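Local coordinates for 6-phosphogluconate dehydrogenase NAD-binding (Dyadobacter fermentans, PDB 4GBJ), which probably acts as an NAD- or NADP-dependent oxidoreductase of the 6-phosphogluconate and 3-hydroxyisobutyrate dehydrogenase type, at residues G14-P19 with A121-R126; A73-L78 with S95-S100; S184-G189 with A262-N267. One frame throughout, in Å; residues are numbered along the deposited sequence.

In the fold
From the N terminus, strand 8-11 runs into the glycine-rich turn of 14-19. Interaction 1 returns to this turn about a hundred residues later, when the end of strand 117-124 reaches Leu-16, closing a large loop within the Rossmann-type domain. Interaction 2 falls wholly within that loop: helix 72-78 meets the chain just after strand 92-95, closing a much shorter one. The two contacts also touch, since Ala-121 N probably hydrogen-bonds Ser-95 O. Interaction 3 comes later in the chain, in series with both. It joins the long helix 169-197 to helix 260-274 in the helical C-terminal part, with its centre about 24 Å from that of interaction 1.

Interaction 1 of 3, residues G14-P19 with A121-R126; sequences GNLGTP and APIFAR
Leu-16 reaches across to Ile-123, Ala-125 and the backbone of Arg-126 from the turn that leads into helix 17-26. Its CB points toward the strand end; CG stands anti to the carbonyl carbon (chi1 -63°) and carries the fork across to the other segment. At the tip the methyls divide the work. CD1 lies 3.9 Å from Ile-123 CG2, the two side chains sliding past each other in opposite directions; Ile-123 is modelled in two conformers, and this distance belongs to one of them. CD2 turns to the backbone, 3.3 Å from Ala-125 O and 4.0 Å from Arg-126 C. Within 14-19, the turn is drawn together by Thr-18 N bonding to Gly-14 O (3.1 Å); Gly-14 and Gly-17 are consistent with the GxGxxG pattern of Rossmann-type dinucleotide-binding turns. Ile-123 O accepts a hydrogen bond from NZ of Lys-174, the predicted active-site residue. Pro-127 of helix 127-131 packs on Leu-16. No hydrogen bond crosses between the segments, so the glycine-rich turn meets the strand beside the predicted active site through van der Waals packing of a single leucine fork.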
loop_
_atom_site.group_PDB
_atom_site.type_symbol
_atom_site.label_atom_id
_atom_site.label_comp_id
_atom_site.label_asym_id
_atom_site.label_seq_id
_atom_site.Cartn_x
_atom_site.Cartn_y
_atom_site.Cartn_z
ATOM N N GLY B 14 4.329 16.723 -23.628
ATOM C CA GLY B 14 3.417 17.073 -22.544
ATOM C C GLY B 14 4.169 17.272 -21.239
ATOM O O GLY B 14 5.362 17.607 -21.241
ATOM N N ASN B 15 3.486 17.012 -20.116
ATOM C CA ASN B 15 4.040 17.183 -18.765
ATOM C C ASN B 15 5.275 16.325 -18.511
ATOM O O ASN B 15 6.108 16.721 -17.698
ATOM C CB ASN B 15 2.970 16.869 -17.693
ATOM C CG ASN B 15 1.888 17.934 -17.556
ATOM O OD1 ASN B 15 1.660 18.768 -18.448
ATOM N ND2 ASN B 15 1.182 17.920 -16.432
ATOM N N LEU B 16 5.381 15.137 -19.159
ATOM C CA LEU B 16 6.550 14.279 -19.020
ATOM C C LEU B 16 7.513 14.443 -20.199
ATOM O O LEU B 16 8.723 14.409 -19.990
ATOM C CB LEU B 16 6.134 12.810 -18.876
ATOM C CG LEU B 16 5.295 12.450 -17.644
ATOM C CD1 LEU B 16 4.812 11.007 -17.744
ATOM C CD2 LEU B 16 6.083 12.602 -16.357
ATOM N N GLY B 17 6.996 14.608 -21.416
ATOM C CA GLY B 17 7.844 14.755 -22.598
ATOM C C GLY B 17 8.776 15.956 -22.545
ATOM O O GLY B 17 9.956 15.859 -22.902
ATOM N N THR B 18 8.265 17.095 -22.061
ATOM C CA THR B 18 9.057 18.316 -21.957
ATOM C C THR B 18 10.254 18.077 -21.026
ATOM O O THR B 18 11.381 18.059 -21.537
ATOM C CB THR B 18 8.191 19.508 -21.578
ATOM O OG1 THR B 18 7.520 19.915 -22.764
ATOM C CG2 THR B 18 8.994 20.680 -21.018
ATOM N N PRO B 19 10.070 17.775 -19.729
ATOM C CA PRO B 19 11.249 17.565 -18.874
ATOM C C PRO B 19 12.162 16.437 -19.341
ATOM O O PRO B 19 13.375 16.551 -19.179
ATOM C CB PRO B 19 10.647 17.260 -17.482
ATOM C CG PRO B 19 9.199 16.973 -17.727
ATOM C CD PRO B 19 8.827 17.765 -18.932
ATOM N N ALA B 121 8.425 1.106 -23.028
ATOM C CA ALA B 121 9.270 1.810 -22.036
ATOM C C ALA B 121 8.475 2.713 -21.126
ATOM O O ALA B 121 8.837 3.868 -20.956
ATOM C CB ALA B 121 10.350 2.617 -22.743
ATOM N N PRO B 122 7.422 2.195 -20.487
ATOM C CA PRO B 122 6.610 3.043 -19.583
ATOM C C PRO B 122 7.423 3.609 -18.435
ATOM O O PRO B 122 8.296 2.927 -17.909
ATOM C CB PRO B 122 5.519 2.094 -19.093
ATOM C CG PRO B 122 6.041 0.719 -19.361
ATOM C CD PRO B 122 6.877 0.828 -20.569
ATOM N N ILE B 123 7.114 4.843 -18.039
ATOM C CA ILE B 123 7.844 5.558 -16.989
ATOM C C ILE B 123 7.020 5.632 -15.706
ATOM O O ILE B 123 5.812 5.899 -15.728
ATOM C CB ILE B 123 8.313 6.970 -17.480
ATOM C CG1 ILE B 123 9.262 7.646 -16.453
ATOM C CG2 ILE B 123 7.144 7.895 -17.834
ATOM C CD1 ILE B 123 9.990 8.877 -17.015
ATOM N N PHE B 124 7.723 5.446 -14.573
ATOM C CA PHE B 124 7.172 5.504 -13.234
ATOM C C PHE B 124 7.751 6.751 -12.650
ATOM O O PHE B 124 8.815 6.720 -12.030
ATOM C CB PHE B 124 7.553 4.249 -12.422
ATOM C CG PHE B 124 7.077 2.941 -13.029
ATOM C CD1 PHE B 124 6.110 2.179 -12.395
ATOM C CD2 PHE B 124 7.546 2.516 -14.272
ATOM C CE1 PHE B 124 5.711 0.957 -12.922
ATOM C CE2 PHE B 124 7.074 1.347 -14.853
ATOM C CZ PHE B 124 6.213 0.537 -14.147
ATOM N N ALA B 125 7.134 7.882 -12.972
ATOM C CA ALA B 125 7.632 9.183 -12.509
ATOM C C ALA B 125 6.637 10.278 -12.747
ATOM O O ALA B 125 6.203 10.457 -13.874
ATOM C CB ALA B 125 8.930 9.548 -13.257
ATOM N N ARG B 126 6.348 11.065 -11.737
ATOM C CA ARG B 126 5.578 12.290 -11.908
ATOM C C ARG B 126 6.582 13.356 -12.438
ATOM O O ARG B 126 7.789 13.196 -12.227
ATOM C CB ARG B 126 4.921 12.706 -10.585
ATOM C CG ARG B 126 3.919 11.664 -10.085
ATOM C CD ARG B 126 2.991 12.192 -8.996
ATOM N NE ARG B 126 3.672 12.337 -7.705
ATOM C CZ ARG B 126 3.930 11.347 -6.849
ATOM N NH1 ARG B 126 3.579 10.097 -7.135
ATOM N NH2 ARG B 126 4.553 11.598 -5.706
#

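Interaction 2 of 3, residues A73-L78 with S95-S100; sequences AAVEEL and SMSTIS
Val-75 and Ser-97 mark the nearest approach of the two backbones, their CA atoms 7.9 Å apart. Segment 73-78 is regular helix, with Glu-77 N bonded to Ala-73 O (3.0 Å), whereas 95-100 is an irregular run that leaves strand 92-95 and ends at Ser-100, the N-cap of helix 101-113. From the helix, Val-75 alone makes the contact. It points its side chain toward the loop, where Ser-95, Ser-97 and Ile-99 all turn theirs to meet it. CG2, anti to the carbonyl carbon, comes 3.5 Å from Ser-97 OG and 3.9 Å from Ser-97 CB, and its third neighbour is Ile-99 CG2 at 4.3 Å, an apolar touch. CG1, anti to the backbone N (chi1 180°), reaches more loosely to Ser-95 OG at 4.4 Å. Both hydroxyls have polar partners of their own: Ser-97 OG hydrogen-bonds Leu-69 N, and Ser-95 OG hydrogen-bonds Tyr-118 OH. The buried Ser-97 OG can therefore lie against a methyl without losing a polar partner. A polar tie close by joins Ser-100 N to Asp-72 OD2, at the start of helix 72-78, and Leu-107 of helix 101-113 also packs on Val-75. Helix 72-78 belongs to the connection between the adjacent parallel strands 64-67 and 92-95, a beta-alpha-beta crossover. The contact thus packs the start of that connection against the loop at the C-terminal end of its second strand, an arrangement of the Rossmann-type fold.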
loop_
_atom_site.group_PDB
_atom_site.type_symbol
_atom_site.label_atom_id
_atom_site.label_comp_id
_atom_site.label_asym_id
_atom_site.label_seq_id
_atom_site.Cartn_x
_atom_site.Cartn_y
_atom_site.Cartn_z
ATOM N N ALA B 73 -4.943 5.312 -28.525
ATOM C CA ALA B 73 -5.341 5.861 -29.817
ATOM C C ALA B 73 -4.333 6.901 -30.323
ATOM O O ALA B 73 -4.086 6.945 -31.518
ATOM C CB ALA B 73 -6.740 6.461 -29.763
ATOM N N ALA B 74 -3.763 7.740 -29.443
ATOM C CA ALA B 74 -2.769 8.721 -29.862
ATOM C C ALA B 74 -1.503 8.021 -30.446
ATOM O O ALA B 74 -0.962 8.476 -31.446
ATOM C CB ALA B 74 -2.378 9.625 -28.705
ATOM N N VAL B 75 -1.091 6.883 -29.875
ATOM C CA VAL B 75 0.122 6.178 -30.352
ATOM C C VAL B 75 -0.164 5.509 -31.685
ATOM O O VAL B 75 0.657 5.569 -32.615
ATOM C CB VAL B 75 0.664 5.180 -29.298
ATOM C CG1 VAL B 75 1.903 4.467 -29.820
ATOM C CG2 VAL B 75 0.990 5.899 -27.988
ATOM N N GLU B 76 -1.322 4.871 -31.801
ATOM C CA GLU B 76 -1.702 4.199 -33.051
ATOM C C GLU B 76 -1.896 5.184 -34.203
ATOM O O GLU B 76 -1.544 4.860 -35.329
ATOM C CB GLU B 76 -2.979 3.401 -32.866
ATOM C CG GLU B 76 -2.796 2.184 -31.980
ATOM C CD GLU B 76 -4.116 1.515 -31.620
ATOM O OE1 GLU B 76 -5.112 1.734 -32.347
ATOM O OE2 GLU B 76 -4.165 0.794 -30.600
ATOM N N GLU B 77 -2.464 6.377 -33.919
ATOM C CA GLU B 77 -2.709 7.419 -34.947
ATOM C C GLU B 77 -1.384 7.934 -35.488
ATOM O O GLU B 77 -1.257 8.246 -36.665
ATOM C CB GLU B 77 -3.530 8.583 -34.340
ATOM C CG GLU B 77 -3.496 9.929 -35.075
ATOM C CD GLU B 77 -4.266 11.036 -34.374
ATOM O OE1 GLU B 77 -4.431 10.964 -33.134
ATOM O OE2 GLU B 77 -4.664 12.005 -35.062
ATOM N N LEU B 78 -0.412 8.085 -34.611
ATOM C CA LEU B 78 0.871 8.610 -35.006
ATOM C C LEU B 78 1.742 7.551 -35.661
ATOM O O LEU B 78 2.363 7.823 -36.673
ATOM C CB LEU B 78 1.571 9.164 -33.771
ATOM C CG LEU B 78 2.824 9.954 -34.044
ATOM C CD1 LEU B 78 2.525 11.109 -34.994
ATOM C CD2 LEU B 78 3.426 10.448 -32.755
ATOM N N SER B 95 8.845 3.658 -26.686
ATOM C CA SER B 95 7.451 4.002 -26.533
ATOM C C SER B 95 7.139 4.108 -25.042
ATOM O O SER B 95 7.027 3.110 -24.329
ATOM C CB SER B 95 6.624 2.938 -27.249
ATOM O OG SER B 95 5.225 3.168 -27.167
HETATM N N MSE B 96 7.094 5.311 -24.560
HETATM C CA MSE B 96 6.940 5.569 -23.106
HETATM C C MSE B 96 5.517 5.841 -22.641
HETATM O O MSE B 96 5.303 6.010 -21.446
HETATM C CB MSE B 96 7.823 6.712 -22.723
HETATM C CG MSE B 96 9.279 6.450 -23.116
HETATM SE SE MSE B 96 10.492 7.741 -22.354
HETATM C CE MSE B 96 9.959 9.198 -23.381
ATOM N N SER B 97 4.543 5.820 -23.535
ATOM C CA SER B 97 3.174 6.078 -23.120
ATOM C C SER B 97 2.616 4.944 -22.233
ATOM O O SER B 97 2.982 3.782 -22.408
ATOM C CB SER B 97 2.285 6.193 -24.350
ATOM O OG SER B 97 2.740 7.206 -25.226
ATOM N N THR B 98 1.683 5.273 -21.355
ATOM C CA THR B 98 0.973 4.260 -20.566
ATOM C C THR B 98 -0.142 3.696 -21.433
ATOM O O THR B 98 -1.213 4.282 -21.583
ATOM C CB THR B 98 0.427 4.820 -19.288
ATOM O OG1 THR B 98 1.496 5.422 -18.574
ATOM C CG2 THR B 98 -0.250 3.763 -18.452
ATOM N N ILE B 99 0.104 2.556 -21.984
ATOM C CA ILE B 99 -0.843 1.917 -22.880
ATOM C C ILE B 99 -0.908 0.442 -22.598
ATOM O O ILE B 99 -0.149 -0.106 -21.806
ATOM C CB ILE B 99 -0.474 2.182 -24.371
ATOM C CG1 ILE B 99 0.821 1.539 -24.750
ATOM C CG2 ILE B 99 -0.521 3.668 -24.679
ATOM C CD1 ILE B 99 1.176 1.721 -26.239
ATOM N N SER B 100 -1.849 -0.174 -23.244
ATOM C CA SER B 100 -2.108 -1.581 -23.130
ATOM C C SER B 100 -0.950 -2.430 -23.664
ATOM O O SER B 100 -0.479 -2.173 -24.769
ATOM C CB SER B 100 -3.369 -1.919 -23.952
ATOM O OG SER B 100 -3.519 -3.310 -24.163
#

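Interaction 3 of 3, residues S184-G189 with A262-N267; sequences SLEMMG and ADIIRN
Glu-186 OE1 is held in a salt bridge by Arg-268 NH2, one residue beyond 262-267, and Ile-264 CG2 lies 4.0 Å from the same Glu-186 OE1. Glu-190 OE2 is also close to OE1, a pairing of like charges that the arginine probably offsets. The Glu-186 side chain leaves its helix with CG anti to the backbone N (chi1 171°), then bends at chi2 (65°), which brings the carboxylate round to Ile-264. The two side chains cross at about a right angle, and CG2 is the branch of Ile-264 that touches, while the longer CG1-CD1 branch leads away. Ile-265 supplies the closer packing: its CB is turned to the flank, but its tip swings back so that CD1 rests 3.5 Å from Glu-186 CB. The aliphatic base of the glutamate thus packs on one isoleucine, and its charged end lies against the other. No hydrogen bond or ion pair links the segments directly. With CA atoms of Glu-186 and Ile-265 7.3 Å apart, helices 169-197 and 260-274 come together here. Leu-285 from a loop packs on both Glu-186 and Ile-265, Phe-261 of the second subunit packs on Glu-186 and Ile-264, so the contact borders the subunit interface, and helices 217-228 and 238-254 pack on neighbouring residues of the first and second segments respectively.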
loop_
_atom_site.group_PDB
_atom_site.type_symbol
_atom_site.label_atom_id
_atom_site.label_comp_id
_atom_site.label_asym_id
_atom_site.label_seq_id
_atom_site.Cartn_x
_atom_site.Cartn_y
_atom_site.Cartn_z
ATOM N N SER B 184 -4.234 1.560 -3.012
ATOM C CA SER B 184 -3.723 2.278 -1.823
ATOM C C SER B 184 -4.636 3.412 -1.499
ATOM O O SER B 184 -4.966 3.625 -0.343
ATOM C CB SER B 184 -2.287 2.748 -2.068
ATOM O OG SER B 184 -1.526 1.593 -2.397
ATOM N N LEU B 185 -5.075 4.145 -2.526
ATOM C CA LEU B 185 -6.043 5.217 -2.332
ATOM C C LEU B 185 -7.364 4.709 -1.749
ATOM O O LEU B 185 -7.924 5.313 -0.843
ATOM C CB LEU B 185 -6.350 5.897 -3.655
ATOM C CG LEU B 185 -5.267 6.900 -4.137
ATOM C CD1 LEU B 185 -5.410 7.124 -5.666
ATOM C CD2 LEU B 185 -5.381 8.204 -3.390
ATOM N N GLU B 186 -7.868 3.609 -2.301
ATOM C CA GLU B 186 -9.122 3.048 -1.850
ATOM C C GLU B 186 -9.027 2.527 -0.401
ATOM O O GLU B 186 -9.932 2.789 0.379
ATOM C CB GLU B 186 -9.594 1.939 -2.815
ATOM C CG GLU B 186 -10.773 1.157 -2.292
ATOM C CD GLU B 186 -12.046 1.937 -2.137
ATOM O OE1 GLU B 186 -12.940 1.441 -1.422
ATOM O OE2 GLU B 186 -12.225 2.948 -2.856
HETATM N N MSE B 187 -7.996 1.770 -0.039
HETATM C CA MSE B 187 -7.938 1.214 1.316
HETATM C C MSE B 187 -7.799 2.358 2.352
HETATM O O MSE B 187 -8.344 2.256 3.437
HETATM C CB MSE B 187 -6.819 0.177 1.470
HETATM C CG MSE B 187 -5.365 0.778 1.421
HETATM SE SE MSE B 187 -4.015 -0.608 1.602
HETATM C CE MSE B 187 -3.897 -1.307 -0.165
HETATM N N MSE B 188 -7.093 3.451 1.998
HETATM C CA MSE B 188 -6.998 4.628 2.872
HETATM C C MSE B 188 -8.369 5.351 2.982
HETATM O O MSE B 188 -8.764 5.736 4.078
HETATM C CB MSE B 188 -5.918 5.586 2.413
HETATM C CG MSE B 188 -4.557 5.075 2.783
HETATM SE SE MSE B 188 -3.059 6.249 2.452
HETATM C CE MSE B 188 -2.936 6.310 0.556
ATOM N N GLY B 189 -9.091 5.482 1.886
ATOM C CA GLY B 189 -10.450 6.028 1.936
ATOM C C GLY B 189 -11.348 5.254 2.894
ATOM O O GLY B 189 -12.001 5.823 3.773
ATOM N N ALA B 262 -9.716 -4.333 -8.505
ATOM C CA ALA B 262 -9.840 -3.412 -9.656
ATOM C C ALA B 262 -11.329 -3.126 -10.031
ATOM O O ALA B 262 -11.649 -2.021 -10.466
ATOM C CB ALA B 262 -9.064 -3.941 -10.854
ATOM N N ASP B 263 -12.246 -4.093 -9.808
ATOM C CA ASP B 263 -13.689 -3.905 -10.053
ATOM C C ASP B 263 -14.245 -2.774 -9.181
ATOM O O ASP B 263 -14.953 -1.901 -9.676
ATOM C CB ASP B 263 -14.467 -5.181 -9.755
ATOM C CG ASP B 263 -14.059 -6.417 -10.550
ATOM O OD1 ASP B 263 -13.381 -6.268 -11.593
ATOM O OD2 ASP B 263 -14.456 -7.509 -10.169
ATOM N N ILE B 264 -13.834 -2.767 -7.899
ATOM C CA ILE B 264 -14.199 -1.753 -6.908
ATOM C C ILE B 264 -13.661 -0.403 -7.354
ATOM O O ILE B 264 -14.428 0.516 -7.388
ATOM C CB ILE B 264 -13.700 -2.104 -5.507
ATOM C CG1 ILE B 264 -14.296 -3.447 -4.979
ATOM C CG2 ILE B 264 -13.948 -0.971 -4.495
ATOM C CD1 ILE B 264 -15.541 -3.513 -4.755
ATOM N N ILE B 265 -12.393 -0.316 -7.787
ATOM C CA ILE B 265 -11.774 0.925 -8.255
ATOM C C ILE B 265 -12.520 1.461 -9.452
ATOM O O ILE B 265 -12.870 2.648 -9.488
ATOM C CB ILE B 265 -10.283 0.670 -8.573
ATOM C CG1 ILE B 265 -9.459 0.384 -7.281
ATOM C CG2 ILE B 265 -9.663 1.756 -9.373
ATOM C CD1 ILE B 265 -9.438 1.433 -6.287
ATOM N N ARG B 266 -12.803 0.587 -10.423
ATOM C CA ARG B 266 -13.592 0.992 -11.577
ATOM C C ARG B 266 -14.924 1.629 -11.154
ATOM O O ARG B 266 -15.263 2.694 -11.663
ATOM C CB ARG B 266 -13.859 -0.197 -12.508
ATOM C CG ARG B 266 -14.769 0.110 -13.692
ATOM C CD ARG B 266 -14.779 -1.081 -14.646
ATOM N NE ARG B 266 -15.841 -0.965 -15.641
ATOM C CZ ARG B 266 -17.134 -1.182 -15.420
ATOM N NH1 ARG B 266 -17.565 -1.517 -14.204
ATOM N NH2 ARG B 266 -18.009 -1.037 -16.399
ATOM N N ASN B 267 -15.649 1.021 -10.226
ATOM C CA ASN B 267 -16.961 1.573 -9.782
ATOM C C ASN B 267 -16.800 2.885 -9.065
ATOM O O ASN B 267 -17.686 3.736 -9.208
ATOM C CB ASN B 267 -17.758 0.580 -8.914
ATOM C CG ASN B 267 -18.332 -0.546 -9.756
ATOM O OD1 ASN B 267 -18.470 -0.430 -10.959
ATOM N ND2 ASN B 267 -18.598 -1.694 -9.162
#